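Local structure of naphthalene dioxygenase large subunit (Rhodococcus sp., 2B1X) at residues Leu188-Ile199 against Lys333-Lys344. The protein is the large subunit of a Rieske-type dioxygenase, joining a Rieske [2Fe-2S] domain to a catalytic domain that holds a mononuclear iron. Numbering follows the deposited sequence.
Sequences LQVVGAPQRWVI and KMEVMSFFLVEK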
loop_
_atom_site.group_PDB
_atom_site.type_symbol
_atom_site.label_atom_id
_atom_site.label_comp_id
_atom_site.label_asym_id
_atom_site.label_seq_id
_atom_site.Cartn_x
_atom_site.Cartn_y
_atom_site.Cartn_z
ATOM N N LEU A 188 -26.196 -29.676 -10.166
ATOM C CA LEU A 188 -25.416 -29.100 -9.077
ATOM C C LEU A 188 -25.936 -27.727 -8.681
ATOM O O LEU A 188 -26.483 -26.987 -9.518
ATOM C CB LEU A 188 -23.979 -28.914 -9.569
ATOM C CG LEU A 188 -22.809 -29.794 -9.134
ATOM C CD1 LEU A 188 -23.171 -31.048 -8.353
ATOM C CD2 LEU A 188 -21.936 -30.104 -10.341
ATOM N N GLN A 189 -25.769 -27.387 -7.406
ATOM C CA GLN A 189 -25.994 -26.020 -6.944
ATOM C C GLN A 189 -24.765 -25.496 -6.224
ATOM O O GLN A 189 -24.182 -26.200 -5.407
ATOM C CB GLN A 189 -27.218 -25.911 -6.044
ATOM C CG GLN A 189 -27.128 -26.661 -4.729
ATOM C CD GLN A 189 -28.432 -26.590 -3.904
ATOM O OE1 GLN A 189 -28.578 -27.315 -2.908
ATOM N NE2 GLN A 189 -29.369 -25.721 -4.314
ATOM N N VAL A 190 -24.361 -24.271 -6.552
ATOM C CA VAL A 190 -23.384 -23.553 -5.737
ATOM C C VAL A 190 -24.135 -23.203 -4.458
ATOM O O VAL A 190 -25.257 -22.712 -4.520
ATOM C CB VAL A 190 -22.908 -22.224 -6.435
ATOM C CG1 VAL A 190 -22.227 -21.269 -5.438
ATOM C CG2 VAL A 190 -22.000 -22.526 -7.587
ATOM N N VAL A 191 -23.526 -23.446 -3.306
ATOM C CA VAL A 191 -24.175 -23.067 -2.053
ATOM C C VAL A 191 -23.702 -21.723 -1.569
ATOM O O VAL A 191 -22.529 -21.536 -1.296
ATOM C CB VAL A 191 -24.007 -24.128 -0.932
ATOM C CG1 VAL A 191 -24.734 -23.678 0.323
ATOM C CG2 VAL A 191 -24.571 -25.435 -1.381
ATOM N N GLY A 192 -24.636 -20.777 -1.496
ATOM C CA GLY A 192 -24.335 -19.415 -1.104
ATOM C C GLY A 192 -23.549 -18.643 -2.142
ATOM O O GLY A 192 -24.047 -18.301 -3.207
ATOM N N ALA A 193 -22.297 -18.366 -1.822
ATOM C CA ALA A 193 -21.431 -17.543 -2.646
ATOM C C ALA A 193 -20.011 -18.113 -2.501
ATOM O O ALA A 193 -19.747 -18.916 -1.612
ATOM C CB ALA A 193 -21.472 -16.107 -2.170
ATOM N N PRO A 194 -19.106 -17.739 -3.385
ATOM C CA PRO A 194 -17.709 -18.141 -3.222
ATOM C C PRO A 194 -17.041 -17.374 -2.071
ATOM O O PRO A 194 -17.394 -16.213 -1.788
ATOM C CB PRO A 194 -17.090 -17.777 -4.561
ATOM C CG PRO A 194 -17.968 -16.612 -5.062
ATOM C CD PRO A 194 -19.327 -16.951 -4.622
ATOM N N GLN A 195 -16.143 -18.048 -1.364
ATOM C CA GLN A 195 -15.171 -17.338 -0.523
ATOM C C GLN A 195 -14.238 -16.631 -1.476
ATOM O O GLN A 195 -13.757 -17.249 -2.433
ATOM C CB GLN A 195 -14.326 -18.344 0.276
ATOM C CG GLN A 195 -15.075 -19.220 1.273
ATOM C CD GLN A 195 -14.126 -20.250 1.922
ATOM O OE1 GLN A 195 -12.990 -20.422 1.459
ATOM N NE2 GLN A 195 -14.591 -20.938 2.940
ATOM N N ARG A 196 -13.962 -15.360 -1.212
ATOM C CA ARG A 196 -13.007 -14.579 -1.999
ATOM C C ARG A 196 -11.956 -13.923 -1.113
ATOM O O ARG A 196 -12.274 -13.191 -0.174
ATOM C CB ARG A 196 -13.750 -13.526 -2.805
ATOM C CG ARG A 196 -14.756 -14.151 -3.813
ATOM C CD ARG A 196 -15.626 -13.141 -4.522
ATOM N NE ARG A 196 -14.843 -12.052 -5.134
ATOM C CZ ARG A 196 -15.359 -11.028 -5.827
ATOM N NH1 ARG A 196 -16.682 -10.902 -5.987
ATOM N NH2 ARG A 196 -14.548 -10.096 -6.329
ATOM N N TRP A 197 -10.693 -14.202 -1.378
ATOM C CA TRP A 197 -9.630 -13.592 -0.573
ATOM C C TRP A 197 -8.390 -13.472 -1.449
ATOM O O TRP A 197 -8.317 -14.134 -2.501
ATOM C CB TRP A 197 -9.377 -14.391 0.730
ATOM C CG TRP A 197 -8.609 -15.705 0.559
ATOM C CD1 TRP A 197 -7.272 -15.922 0.825
ATOM C CD2 TRP A 197 -9.126 -16.966 0.114
ATOM N NE1 TRP A 197 -6.939 -17.234 0.570
ATOM C CE2 TRP A 197 -8.051 -17.892 0.113
ATOM C CE3 TRP A 197 -10.379 -17.406 -0.318
ATOM C CZ2 TRP A 197 -8.204 -19.241 -0.272
ATOM C CZ3 TRP A 197 -10.528 -18.765 -0.698
ATOM C CH2 TRP A 197 -9.451 -19.642 -0.667
ATOM N N VAL A 198 -7.432 -12.658 -0.998
ATOM C CA VAL A 198 -6.216 -12.319 -1.752
ATOM C C VAL A 198 -4.969 -13.061 -1.242
ATOM O O VAL A 198 -4.696 -13.065 -0.047
ATOM C CB VAL A 198 -5.980 -10.805 -1.686
ATOM C CG1 VAL A 198 -4.629 -10.406 -2.336
ATOM C CG2 VAL A 198 -7.156 -10.080 -2.340
ATOM N N ILE A 199 -4.232 -13.704 -2.152
ATOM C CA ILE A 199 -3.007 -14.423 -1.795
ATOM C C ILE A 199 -1.916 -13.706 -2.601
ATOM O O ILE A 199 -2.074 -13.499 -3.808
ATOM C CB ILE A 199 -3.072 -15.956 -2.171
ATOM C CG1 ILE A 199 -4.138 -16.717 -1.358
ATOM C CG2 ILE A 199 -1.716 -16.639 -1.896
ATOM C CD1 ILE A 199 -4.247 -18.229 -1.785
ATOM N N LYS A 333 0.287 -11.569 -7.269
ATOM C CA LYS A 333 -0.933 -11.449 -6.501
ATOM C C LYS A 333 -2.127 -12.118 -7.188
ATOM O O LYS A 333 -2.278 -12.048 -8.392
ATOM C CB LYS A 333 -1.201 -9.960 -6.256
ATOM C CG LYS A 333 -2.191 -9.648 -5.119
ATOM C CD LYS A 333 -2.403 -8.123 -4.993
ATOM C CE LYS A 333 -3.548 -7.771 -4.052
ATOM N NZ LYS A 333 -3.710 -6.251 -3.827
ATOM N N MET A 334 -2.947 -12.836 -6.433
ATOM C CA MET A 334 -4.153 -13.365 -7.034
ATOM C C MET A 334 -5.312 -13.272 -6.053
ATOM O O MET A 334 -5.085 -13.097 -4.850
ATOM C CB MET A 334 -3.905 -14.807 -7.511
ATOM C CG MET A 334 -3.706 -15.823 -6.338
ATOM S SD MET A 334 -4.069 -17.526 -6.872
ATOM C CE MET A 334 -2.837 -18.418 -5.914
ATOM N N GLU A 335 -6.537 -13.400 -6.560
ATOM C CA GLU A 335 -7.726 -13.498 -5.693
ATOM C C GLU A 335 -8.302 -14.885 -5.937
ATOM O O GLU A 335 -8.582 -15.227 -7.086
ATOM C CB GLU A 335 -8.758 -12.410 -6.027
ATOM C CG GLU A 335 -10.068 -12.432 -5.213
ATOM C CD GLU A 335 -10.971 -11.221 -5.494
ATOM O OE1 GLU A 335 -10.503 -10.207 -6.057
ATOM O OE2 GLU A 335 -12.158 -11.250 -5.154
ATOM N N VAL A 336 -8.385 -15.699 -4.887
ATOM C CA VAL A 336 -9.016 -17.000 -4.997
ATOM C C VAL A 336 -10.515 -16.765 -4.882
ATOM O O VAL A 336 -10.946 -15.922 -4.082
ATOM C CB VAL A 336 -8.569 -17.980 -3.903
ATOM C CG1 VAL A 336 -9.204 -19.408 -4.133
ATOM C CG2 VAL A 336 -7.042 -18.074 -3.834
ATOM N N MET A 337 -11.278 -17.431 -5.744
ATOM C CA MET A 337 -12.755 -17.550 -5.575
ATOM C C MET A 337 -13.071 -19.025 -5.439
ATOM O O MET A 337 -13.013 -19.748 -6.437
ATOM C CB MET A 337 -13.512 -16.930 -6.760
ATOM C CG MET A 337 -12.934 -15.511 -7.116
ATOM S SD MET A 337 -14.080 -14.522 -8.066
ATOM C CE MET A 337 -13.024 -13.086 -8.493
ATOM N N SER A 338 -13.426 -19.469 -4.228
ATOM C CA SER A 338 -13.636 -20.893 -3.966
ATOM C C SER A 338 -15.120 -21.210 -3.745
ATOM O O SER A 338 -15.747 -20.705 -2.817
ATOM C CB SER A 338 -12.824 -21.352 -2.759
ATOM O OG SER A 338 -13.035 -22.740 -2.571
ATOM N N PHE A 339 -15.666 -22.014 -4.646
ATOM C CA PHE A 339 -17.099 -22.355 -4.643
ATOM C C PHE A 339 -17.283 -23.751 -4.077
ATOM O O PHE A 339 -16.498 -24.653 -4.379
ATOM C CB PHE A 339 -17.627 -22.356 -6.083
ATOM C CG PHE A 339 -17.499 -21.035 -6.818
ATOM C CD1 PHE A 339 -16.296 -20.647 -7.421
ATOM C CD2 PHE A 339 -18.626 -20.206 -6.971
ATOM C CE1 PHE A 339 -16.194 -19.427 -8.138
ATOM C CE2 PHE A 339 -18.567 -19.020 -7.697
ATOM C CZ PHE A 339 -17.341 -18.600 -8.278
ATOM N N PHE A 340 -18.304 -23.935 -3.250
ATOM C CA PHE A 340 -18.717 -25.278 -2.825
ATOM C C PHE A 340 -19.985 -25.647 -3.580
ATOM O O PHE A 340 -20.925 -24.842 -3.647
ATOM C CB PHE A 340 -18.960 -25.319 -1.309
ATOM C CG PHE A 340 -19.683 -26.569 -0.838
ATOM C CD1 PHE A 340 -19.002 -27.784 -0.743
ATOM C CD2 PHE A 340 -21.030 -26.530 -0.539
ATOM C CE1 PHE A 340 -19.649 -28.951 -0.322
ATOM C CE2 PHE A 340 -21.719 -27.706 -0.117
ATOM C CZ PHE A 340 -21.015 -28.915 -0.011
ATOM N N LEU A 341 -20.020 -26.862 -4.151
ATOM C CA LEU A 341 -21.183 -27.305 -4.914
ATOM C C LEU A 341 -21.674 -28.645 -4.413
ATOM O O LEU A 341 -20.895 -29.440 -3.914
ATOM C CB LEU A 341 -20.871 -27.411 -6.408
ATOM C CG LEU A 341 -20.513 -26.104 -7.160
ATOM C CD1 LEU A 341 -19.087 -25.801 -7.004
ATOM C CD2 LEU A 341 -20.870 -26.239 -8.650
ATOM N N VAL A 342 -22.972 -28.886 -4.546
ATOM C CA VAL A 342 -23.562 -30.181 -4.156
ATOM C C VAL A 342 -24.823 -30.405 -5.004
ATOM O O VAL A 342 -25.466 -29.443 -5.470
ATOM C CB VAL A 342 -23.832 -30.253 -2.619
ATOM C CG1 VAL A 342 -24.937 -29.262 -2.182
ATOM C CG2 VAL A 342 -24.111 -31.708 -2.124
ATOM N N GLU A 343 -25.159 -31.675 -5.228
ATOM C CA GLU A 343 -26.299 -32.028 -6.065
ATOM C C GLU A 343 -27.543 -31.473 -5.396
ATOM O O GLU A 343 -27.710 -31.648 -4.189
ATOM C CB GLU A 343 -26.375 -33.554 -6.213
ATOM C CG GLU A 343 -25.367 -34.143 -7.206
ATOM C CD GLU A 343 -23.927 -34.295 -6.682
ATOM O OE1 GLU A 343 -23.058 -34.664 -7.511
ATOM O OE2 GLU A 343 -23.638 -34.057 -5.468
ATOM N N LYS A 344 -28.382 -30.771 -6.165
ATOM C CA LYS A 344 -29.597 -30.148 -5.623
ATOM C C LYS A 344 -30.484 -31.143 -4.863
ATOM O O LYS A 344 -31.101 -30.778 -3.859
ATOM C CB LYS A 344 -30.431 -29.472 -6.722
ATOM C CG LYS A 344 -29.803 -28.197 -7.326
ATOM C CD LYS A 344 -30.665 -27.663 -8.478
ATOM C CE LYS A 344 -29.941 -26.556 -9.239
ATOM N NZ LYS A 344 -29.135 -27.077 -10.420
HETATM O O HOH W 1 -19.763 -21.679 -2.470
#
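Leu188 pairs with Glu343 at the start of an antiparallel ladder that shows how the outermost strand within a chain can break and re-form on an unbroken neighbour. From just beyond the ladder, Lys344 NZ reaches Leu188 O at 2.8 Å from above the carbonyl plane, and Ala186 O is its second acceptor. Gln189 exchanges both backbone bonds with Val342 and lays its side-chain carbons across Lys344 CG, while its OE1 turns to Lys351. Val190 CG2 packs on Leu341 CG (3.9 Å), and Val191 CB sits in plane at the edge of the Phe340 ring. Beyond Val191 N, bonded to Phe340 O, the chain loops away and the register shifts by two residues. One water bridges the break, donating to Val191 O and Ala193 O and accepting from Phe340 N at 2.8 Å. Pro194 re-enters with CB centred 3.6 Å above the Phe339 ring, a CH-pi contact, and Gln195 starts the second ladder opposite Ser338. Arg196, bent at chi3 (51°), brings NE and NH2 side-on to one oxygen, Glu335 OE2 (2.8 Å from NE), which lies in the guanidinium plane; Met337 SD covers a face. NH2 also meets Asp127 of a small subunit, and Thr162 of another small subunit binds the same OE2. Trp197 CG stands between the backbone N and carbonyl carbon (chi1 75°), which lays the indole over Val336, CB 3.7 Å above its six-membered ring. Ile199 CD1 presses on Val336 CG2 at 3.5 Å. Arg196 and Val198 carry backbone hydrogen bonds on to a small subunit from this long antiparallel sheet of the Bet v 1-like catalytic domain.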